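PDB 2OQH: putative isomerase from Streptomyces coelicolor A3, which probably catalyses the dehydration of D-glucarate to 5-dehydro-4-deoxy-D-glucarate, as a TIM-barrel member of the enolase superfamily. Local coordinates for residues A184-E187 / G191-L194; K149-H154 / V179-A184; V35-T40 / V357-L362. All coordinates share one frame; numbering follows the deposited sequence.

Contact 1. Residues A184-E187 / G191-L194; sequences AVRE and GVNL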
loop_
_atom_site.group_PDB
_atom_site.type_symbol
_atom_site.label_atom_id
_atom_site.label_comp_id
_atom_site.label_asym_id
_atom_site.label_seq_id
_atom_site.Cartn_x
_atom_site.Cartn_y
_atom_site.Cartn_z
ATOM N N ALA A 184 -25.497 -5.258 6.973
ATOM C CA ALA A 184 -26.209 -4.019 6.672
ATOM C C ALA A 184 -25.630 -3.366 5.423
ATOM O O ALA A 184 -26.366 -2.966 4.519
ATOM C CB ALA A 184 -26.110 -3.067 7.851
ATOM N N VAL A 185 -24.306 -3.261 5.369
ATOM C CA VAL A 185 -23.667 -2.655 4.217
ATOM C C VAL A 185 -23.995 -3.418 2.940
ATOM O O VAL A 185 -24.346 -2.813 1.931
ATOM C CB VAL A 185 -22.136 -2.581 4.396
ATOM C CG1 VAL A 185 -21.477 -2.050 3.125
ATOM C CG2 VAL A 185 -21.811 -1.672 5.558
ATOM N N ARG A 186 -23.889 -4.744 2.989
ATOM C CA ARG A 186 -24.181 -5.572 1.821
ATOM C C ARG A 186 -25.633 -5.424 1.371
ATOM O O ARG A 186 -25.911 -5.353 0.173
ATOM C CB ARG A 186 -23.897 -7.052 2.116
ATOM C CG ARG A 186 -24.399 -8.003 1.029
ATOM C CD ARG A 186 -23.778 -7.675 -0.320
ATOM N NE ARG A 186 -22.411 -8.171 -0.437
ATOM C CZ ARG A 186 -21.504 -7.672 -1.274
ATOM N NH1 ARG A 186 -21.817 -6.650 -2.065
ATOM N NH2 ARG A 186 -20.293 -8.212 -1.339
ATOM N N GLU A 187 -26.556 -5.390 2.328
ATOM C CA GLU A 187 -27.969 -5.255 1.986
ATOM C C GLU A 187 -28.202 -3.913 1.294
ATOM O O GLU A 187 -29.014 -3.820 0.374
ATOM C CB GLU A 187 -28.845 -5.354 3.238
ATOM C CG GLU A 187 -30.292 -5.768 2.951
ATOM C CD GLU A 187 -31.155 -5.803 4.207
ATOM O OE1 GLU A 187 -31.596 -4.718 4.654
ATOM O OE2 GLU A 187 -31.381 -6.911 4.755
ATOM N N GLY A 191 -24.158 -4.662 -5.102
ATOM C CA GLY A 191 -23.113 -4.892 -6.086
ATOM C C GLY A 191 -21.713 -4.359 -5.863
ATOM O O GLY A 191 -20.890 -4.390 -6.776
ATOM N N VAL A 192 -21.417 -3.873 -4.670
ATOM C CA VAL A 192 -20.084 -3.357 -4.425
ATOM C C VAL A 192 -19.177 -4.500 -3.968
ATOM O O VAL A 192 -19.646 -5.467 -3.365
ATOM C CB VAL A 192 -20.110 -2.270 -3.324
ATOM C CG1 VAL A 192 -20.270 -2.915 -1.954
ATOM C CG2 VAL A 192 -18.847 -1.444 -3.379
ATOM N N ASN A 193 -17.891 -4.404 -4.282
ATOM C CA ASN A 193 -16.938 -5.408 -3.822
ATOM C C ASN A 193 -16.735 -5.058 -2.351
ATOM O O ASN A 193 -16.288 -3.963 -2.028
ATOM C CB ASN A 193 -15.614 -5.291 -4.573
ATOM C CG ASN A 193 -15.686 -5.863 -5.960
ATOM O OD1 ASN A 193 -16.099 -7.004 -6.140
ATOM N ND2 ASN A 193 -15.279 -5.082 -6.952
ATOM N N LEU A 194 -17.063 -5.986 -1.463
ATOM C CA LEU A 194 -16.957 -5.737 -0.032
ATOM C C LEU A 194 -15.863 -6.561 0.654
ATOM O O LEU A 194 -15.700 -7.749 0.367
ATOM C CB LEU A 194 -18.314 -6.019 0.613
ATOM C CG LEU A 194 -18.515 -5.653 2.079
ATOM C CD1 LEU A 194 -18.251 -4.178 2.283
ATOM C CD2 LEU A 194 -19.944 -5.996 2.483
HETATM O O HOH W 1 -17.830 -8.498 -2.861
#
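Arg-186 lays one face of its guanidinium over the side chain of Leu-194, with NH2 3.5 Å from Leu-194 CB. The two side chains run past each other in opposite directions, and nearer the helix Arg-186 CB lies 4.1 Å from Leu-194 CD2. Bends at chi2 (58°) and chi3 (78°) turn the arginine chain so that its guanidinium faces the backbone of 191-194. At the guanidinium edge NH1 donates to Val-192 O over 2.8 Å, with an N-H...O angle of 163°; the carbonyl oxygen lies near the guanidinium plane, and the donor lies in the carbonyl plane. NH1 also bonds to Leu-189 O, just beyond the helix, while NE reaches Leu-217 O. A water accepts from both Arg-186 NH2, at 2.9 Å, and Leu-194 N, at 3.0 Å, extending the arginine's hold to the backbone of the strand. Several bonds in different directions therefore fix the rotation of the group, and the three carbonyl oxygens would probably favour its positive charge. Deeper in, Val-185 CG1 meets Leu-194 CD1 at 4.0 Å. The contact closes the second half of a beta-alpha-beta unit, strand 166-170, helix 175-188 and strand 193-197: Leu-194 also packs on Val-167 of the preceding strand, and Val-185 on Ala-155 of the neighbouring helix 147-162.

Contact 2. Residues K149-H154 / V179-A184; sequences KAMAEH and VAILRA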
loop_
_atom_site.group_PDB
_atom_site.type_symbol
_atom_site.label_atom_id
_atom_site.label_comp_id
_atom_site.label_asym_id
_atom_site.label_seq_id
_atom_site.Cartn_x
_atom_site.Cartn_y
_atom_site.Cartn_z
ATOM N N LYS A 149 -26.961 0.192 10.784
ATOM C CA LYS A 149 -27.695 1.056 9.854
ATOM C C LYS A 149 -26.893 2.327 9.581
ATOM O O LYS A 149 -26.843 2.827 8.451
ATOM C CB LYS A 149 -29.049 1.442 10.459
ATOM C CG LYS A 149 -30.071 2.015 9.471
ATOM C CD LYS A 149 -31.294 2.542 10.233
ATOM C CE LYS A 149 -32.525 2.647 9.350
ATOM N NZ LYS A 149 -32.970 1.295 8.899
ATOM N N ALA A 150 -26.269 2.847 10.630
ATOM C CA ALA A 150 -25.474 4.060 10.528
ATOM C C ALA A 150 -24.332 3.882 9.536
ATOM O O ALA A 150 -24.095 4.745 8.688
ATOM C CB ALA A 150 -24.922 4.436 11.903
HETATM N N MSE A 151 -23.629 2.758 9.649
HETATM C CA MSE A 151 -22.506 2.458 8.770
HETATM C C MSE A 151 -22.975 2.246 7.335
HETATM O O MSE A 151 -22.333 2.714 6.401
HETATM C CB MSE A 151 -21.765 1.211 9.268
HETATM C CG MSE A 151 -21.133 1.346 10.651
HETATM SE SE MSE A 151 -19.613 2.567 10.698
HETATM C CE MSE A 151 -18.272 1.369 9.960
ATOM N N ALA A 152 -24.095 1.549 7.162
ATOM C CA ALA A 152 -24.638 1.285 5.833
ATOM C C ALA A 152 -24.974 2.594 5.118
ATOM O O ALA A 152 -24.699 2.750 3.927
ATOM C CB ALA A 152 -25.877 0.410 5.945
ATOM N N GLU A 153 -25.579 3.531 5.846
ATOM C CA GLU A 153 -25.921 4.832 5.277
ATOM C C GLU A 153 -24.644 5.553 4.863
ATOM O O GLU A 153 -24.562 6.110 3.771
ATOM C CB GLU A 153 -26.674 5.682 6.301
ATOM C CG GLU A 153 -28.174 5.464 6.305
ATOM C CD GLU A 153 -28.841 6.104 7.506
ATOM O OE1 GLU A 153 -28.546 7.285 7.804
ATOM O OE2 GLU A 153 -29.662 5.422 8.152
ATOM N N HIS A 154 -23.648 5.540 5.744
ATOM C CA HIS A 154 -22.378 6.190 5.447
ATOM C C HIS A 154 -21.718 5.539 4.241
ATOM O O HIS A 154 -21.158 6.220 3.388
ATOM C CB HIS A 154 -21.428 6.097 6.638
ATOM C CG HIS A 154 -20.120 6.784 6.409
ATOM N ND1 HIS A 154 -20.018 8.148 6.246
ATOM C CD2 HIS A 154 -18.864 6.294 6.287
ATOM C CE1 HIS A 154 -18.753 8.470 6.034
ATOM N NE2 HIS A 154 -18.033 7.362 6.056
ATOM N N VAL A 179 -19.712 -8.344 11.866
ATOM C CA VAL A 179 -20.609 -9.122 11.019
ATOM C C VAL A 179 -21.938 -8.386 10.821
ATOM O O VAL A 179 -22.470 -8.337 9.708
ATOM C CB VAL A 179 -20.879 -10.515 11.636
ATOM C CG1 VAL A 179 -21.812 -11.318 10.740
ATOM C CG2 VAL A 179 -19.563 -11.256 11.836
ATOM N N ALA A 180 -22.466 -7.813 11.902
ATOM C CA ALA A 180 -23.731 -7.079 11.840
ATOM C C ALA A 180 -23.605 -5.920 10.856
ATOM O O ALA A 180 -24.505 -5.671 10.060
ATOM C CB ALA A 180 -24.101 -6.554 13.227
ATOM N N ILE A 181 -22.480 -5.220 10.922
ATOM C CA ILE A 181 -22.221 -4.092 10.036
ATOM C C ILE A 181 -22.155 -4.528 8.580
ATOM O O ILE A 181 -22.802 -3.936 7.713
ATOM C CB ILE A 181 -20.892 -3.400 10.399
ATOM C CG1 ILE A 181 -21.028 -2.710 11.752
ATOM C CG2 ILE A 181 -20.495 -2.403 9.318
ATOM C CD1 ILE A 181 -19.743 -2.133 12.260
ATOM N N LEU A 182 -21.367 -5.566 8.311
ATOM C CA LEU A 182 -21.216 -6.062 6.950
ATOM C C LEU A 182 -22.546 -6.484 6.327
ATOM O O LEU A 182 -22.779 -6.253 5.141
ATOM C CB LEU A 182 -20.212 -7.221 6.928
ATOM C CG LEU A 182 -18.787 -6.809 7.316
ATOM C CD1 LEU A 182 -17.925 -8.041 7.550
ATOM C CD2 LEU A 182 -18.199 -5.921 6.221
ATOM N N ARG A 183 -23.420 -7.094 7.121
ATOM C CA ARG A 183 -24.723 -7.524 6.616
ATOM C C ARG A 183 -25.519 -6.309 6.156
ATOM O O ARG A 183 -26.130 -6.323 5.089
ATOM C CB ARG A 183 -25.507 -8.269 7.702
ATOM C CG ARG A 183 -25.023 -9.680 7.952
ATOM C CD ARG A 183 -25.638 -10.269 9.206
ATOM N NE ARG A 183 -25.274 -11.674 9.362
ATOM C CZ ARG A 183 -25.416 -12.365 10.487
ATOM N NH1 ARG A 183 -25.917 -11.780 11.572
ATOM N NH2 ARG A 183 -25.047 -13.642 10.532
ATOM N N ALA A 184 -25.497 -5.258 6.973
ATOM C CA ALA A 184 -26.209 -4.019 6.672
ATOM C C ALA A 184 -25.630 -3.366 5.423
ATOM O O ALA A 184 -26.366 -2.966 4.519
ATOM C CB ALA A 184 -26.110 -3.067 7.851
#
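Glu-153 N donates to Lys-149 O over 3.0 Å, and the helical turn so closed carries Met-151 and Ala-152 against Ile-181 and Ala-184. Between the helices the contact is apolar. Ala-152 and Ala-184 point their methyls at each other, 4.0 Å from CB to CB, and Ala-152 CB also lies 3.7 Å from Ala-184 O. With nothing larger than a methyl on either side, the backbones come close here: the CA atoms of this pair are 5.6 Å apart, nearer than those of Met-151 and Ile-181. The short helical segments approach to 8.2 Å between axes and cross at -43°. They belong to helices 147-162 and 175-188, consecutive outer helices of the TIM barrel, with parallel strand 166-170 joining them in the chain. Toward that strand the packing is made by longer side chains. The selenomethionine Met-151 crosses Ile-181 at a slant, its CB 3.8 Å from Ile-181 CG2 and its CG against the same methyl. That branch stands anti to the isoleucine's backbone N, while CG1 lies anti to the carbonyl carbon (chi1 -68°) and carries CD1 to 4.1 Å from Met-151 CG. Thus both ends of the forked isoleucine bear on one methylene. Met-151 and Ile-181 both rest on Leu-169 of strand 166-170, and Ala-184 additionally touches Pro-148 at the start of helix 147-162.

Contact 3. Residues V35-T40 / V357-L362; sequences VVRVRT and VDEDKL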
loop_
_atom_site.group_PDB
_atom_site.type_symbol
_atom_site.label_atom_id
_atom_site.label_comp_id
_atom_site.label_asym_id
_atom_site.label_seq_id
_atom_site.Cartn_x
_atom_site.Cartn_y
_atom_site.Cartn_z
ATOM N N VAL A 35 11.087 11.696 3.184
ATOM C CA VAL A 35 11.331 11.929 1.762
ATOM C C VAL A 35 12.826 11.877 1.477
ATOM O O VAL A 35 13.635 12.400 2.246
ATOM C CB VAL A 35 10.796 13.301 1.313
ATOM C CG1 VAL A 35 10.973 13.456 -0.187
ATOM C CG2 VAL A 35 9.330 13.436 1.691
ATOM N N VAL A 36 13.190 11.249 0.366
ATOM C CA VAL A 36 14.595 11.110 -0.002
ATOM C C VAL A 36 14.855 11.634 -1.408
ATOM O O VAL A 36 14.002 11.502 -2.285
ATOM C CB VAL A 36 15.023 9.622 0.053
ATOM C CG1 VAL A 36 16.465 9.465 -0.414
ATOM C CG2 VAL A 36 14.844 9.085 1.470
ATOM N N ARG A 37 16.016 12.259 -1.608
ATOM C CA ARG A 37 16.396 12.761 -2.925
ATOM C C ARG A 37 17.758 12.195 -3.296
ATOM O O ARG A 37 18.721 12.315 -2.535
ATOM C CB ARG A 37 16.488 14.297 -2.962
ATOM C CG ARG A 37 16.993 14.839 -4.322
ATOM C CD ARG A 37 17.181 16.369 -4.332
ATOM N NE ARG A 37 18.200 16.785 -3.377
ATOM C CZ ARG A 37 18.318 18.013 -2.879
ATOM N NH1 ARG A 37 17.479 18.974 -3.245
ATOM N NH2 ARG A 37 19.265 18.271 -1.990
ATOM N N VAL A 38 17.838 11.577 -4.466
ATOM C CA VAL A 38 19.102 11.030 -4.922
ATOM C C VAL A 38 19.629 11.922 -6.040
ATOM O O VAL A 38 18.991 12.067 -7.080
ATOM C CB VAL A 38 18.934 9.581 -5.430
ATOM C CG1 VAL A 38 20.232 9.093 -6.060
ATOM C CG2 VAL A 38 18.537 8.679 -4.273
ATOM N N ARG A 39 20.794 12.521 -5.812
ATOM C CA ARG A 39 21.407 13.408 -6.801
ATOM C C ARG A 39 22.530 12.721 -7.580
ATOM O O ARG A 39 23.377 12.050 -6.999
ATOM C CB ARG A 39 21.956 14.650 -6.101
ATOM C CG ARG A 39 22.647 15.626 -7.032
ATOM C CD ARG A 39 23.416 16.669 -6.234
ATOM N NE ARG A 39 22.549 17.432 -5.332
ATOM C CZ ARG A 39 21.526 18.183 -5.737
ATOM N NH1 ARG A 39 21.235 18.261 -7.029
ATOM N NH2 ARG A 39 20.819 18.889 -4.858
ATOM N N THR A 40 22.537 12.891 -8.899
ATOM C CA THR A 40 23.561 12.271 -9.740
ATOM C C THR A 40 24.448 13.302 -10.443
ATOM O O THR A 40 23.988 14.394 -10.784
ATOM C CB THR A 40 22.922 11.373 -10.819
ATOM O OG1 THR A 40 22.241 12.185 -11.782
ATOM C CG2 THR A 40 21.919 10.403 -10.183
ATOM N N VAL A 357 8.664 17.839 -7.580
ATOM C CA VAL A 357 8.657 18.208 -6.171
ATOM C C VAL A 357 8.936 19.676 -5.865
ATOM O O VAL A 357 9.919 20.241 -6.332
ATOM C CB VAL A 357 9.677 17.369 -5.375
ATOM C CG1 VAL A 357 9.585 17.707 -3.887
ATOM C CG2 VAL A 357 9.427 15.889 -5.612
ATOM N N ASP A 358 8.064 20.275 -5.058
ATOM C CA ASP A 358 8.196 21.667 -4.629
ATOM C C ASP A 358 9.116 21.665 -3.405
ATOM O O ASP A 358 8.702 21.280 -2.305
ATOM C CB ASP A 358 6.821 22.210 -4.232
ATOM C CG ASP A 358 6.849 23.679 -3.858
ATOM O OD1 ASP A 358 7.757 24.099 -3.112
ATOM O OD2 ASP A 358 5.937 24.412 -4.301
ATOM N N GLU A 359 10.360 22.093 -3.581
ATOM C CA GLU A 359 11.292 22.100 -2.462
ATOM C C GLU A 359 10.933 23.066 -1.342
ATOM O O GLU A 359 11.199 22.790 -0.171
ATOM C CB GLU A 359 12.711 22.365 -2.962
ATOM C CG GLU A 359 13.377 21.113 -3.512
ATOM C CD GLU A 359 14.625 21.418 -4.300
ATOM O OE1 GLU A 359 15.404 22.277 -3.836
ATOM O OE2 GLU A 359 14.831 20.799 -5.372
ATOM N N ASP A 360 10.318 24.191 -1.688
ATOM C CA ASP A 360 9.935 25.161 -0.668
ATOM C C ASP A 360 8.955 24.507 0.302
ATOM O O ASP A 360 9.113 24.613 1.516
ATOM C CB ASP A 360 9.299 26.400 -1.314
ATOM C CG ASP A 360 10.247 27.110 -2.260
ATOM O OD1 ASP A 360 11.436 27.272 -1.897
ATOM O OD2 ASP A 360 9.808 27.512 -3.362
ATOM N N LYS A 361 7.954 23.814 -0.235
ATOM C CA LYS A 361 6.966 23.136 0.599
ATOM C C LYS A 361 7.632 22.032 1.407
ATOM O O LYS A 361 7.326 21.838 2.587
ATOM C CB LYS A 361 5.853 22.535 -0.262
ATOM C CG LYS A 361 4.942 23.569 -0.924
ATOM C CD LYS A 361 3.728 22.893 -1.546
ATOM C CE LYS A 361 2.686 23.900 -1.993
ATOM N NZ LYS A 361 1.442 23.228 -2.494
ATOM N N LEU A 362 8.536 21.301 0.757
ATOM C CA LEU A 362 9.262 20.228 1.424
ATOM C C LEU A 362 9.964 20.828 2.636
ATOM O O LEU A 362 9.850 20.322 3.755
ATOM C CB LEU A 362 10.303 19.614 0.480
ATOM C CG LEU A 362 11.305 18.632 1.102
ATOM C CD1 LEU A 362 10.564 17.372 1.599
ATOM C CD2 LEU A 362 12.370 18.264 0.068
#
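Arg-37 leaves strand 31-40 with its CB directed toward segment 357-362, and runs straight through CG and CD before turning at chi3 (63°); the side chain packs on Trp-11 of strand 5-15 and Trp-47 of strand 45-51. The turn sets the guanidinium side-on to Glu-359. Beyond NE, the group has Arg-39 NH2 3.2 Å above its plane, over the centre of one face. At the tip, NH1 faces the Glu-359 carboxylate, with OE1 and OE2 each 3.9 Å away, in a long, weak salt bridge; the carboxylate lies at the guanidinium edge, its own plane turned 76° away. The stronger partner is Asp-9, whose OD2 forms a salt bridge with NH2; Arg-39 NH1 has its own salt bridge to Glu-45 OE1, and these acids would probably offset the closeness of the arginines. Two residues back along the strand, CB and CG2 of Val-35 each lie 4.1 Å from Leu-362 CD1. Asp-358 N-caps the helix, its OD1 accepting from Lys-361 N at 2.9 Å. Helix 359-368 thus packs on the three-stranded antiparallel sheet of the N-terminal domain: Leu-362 also touches Trp-11, Val-13 and Trp-47, while Val-36 and Val-38 of the central strand contact helix 85-112.

In the fold
Contacts 1 and 2 are neighbours, with centres 9 Å apart; they share Ala-184 and work from helix 175-188. Contact 2 begins first, and its second segment ends at Ala-184, where contact 1 begins. Contact 2 fastens that helix to the preceding one in the outer layer of helices, and contact 1 ties its end to the following strand, so together they span successive beta-alpha units. Contact 3 lies about 42 and 43 Å from their centres, on the opposite side of the chain's centre. Its segments come first and last along the chain, enclosing the other two in sequence. It joins the N-terminal sheet to the closing helix 359-368, in keeping with the two-domain enolase superfamily architecture.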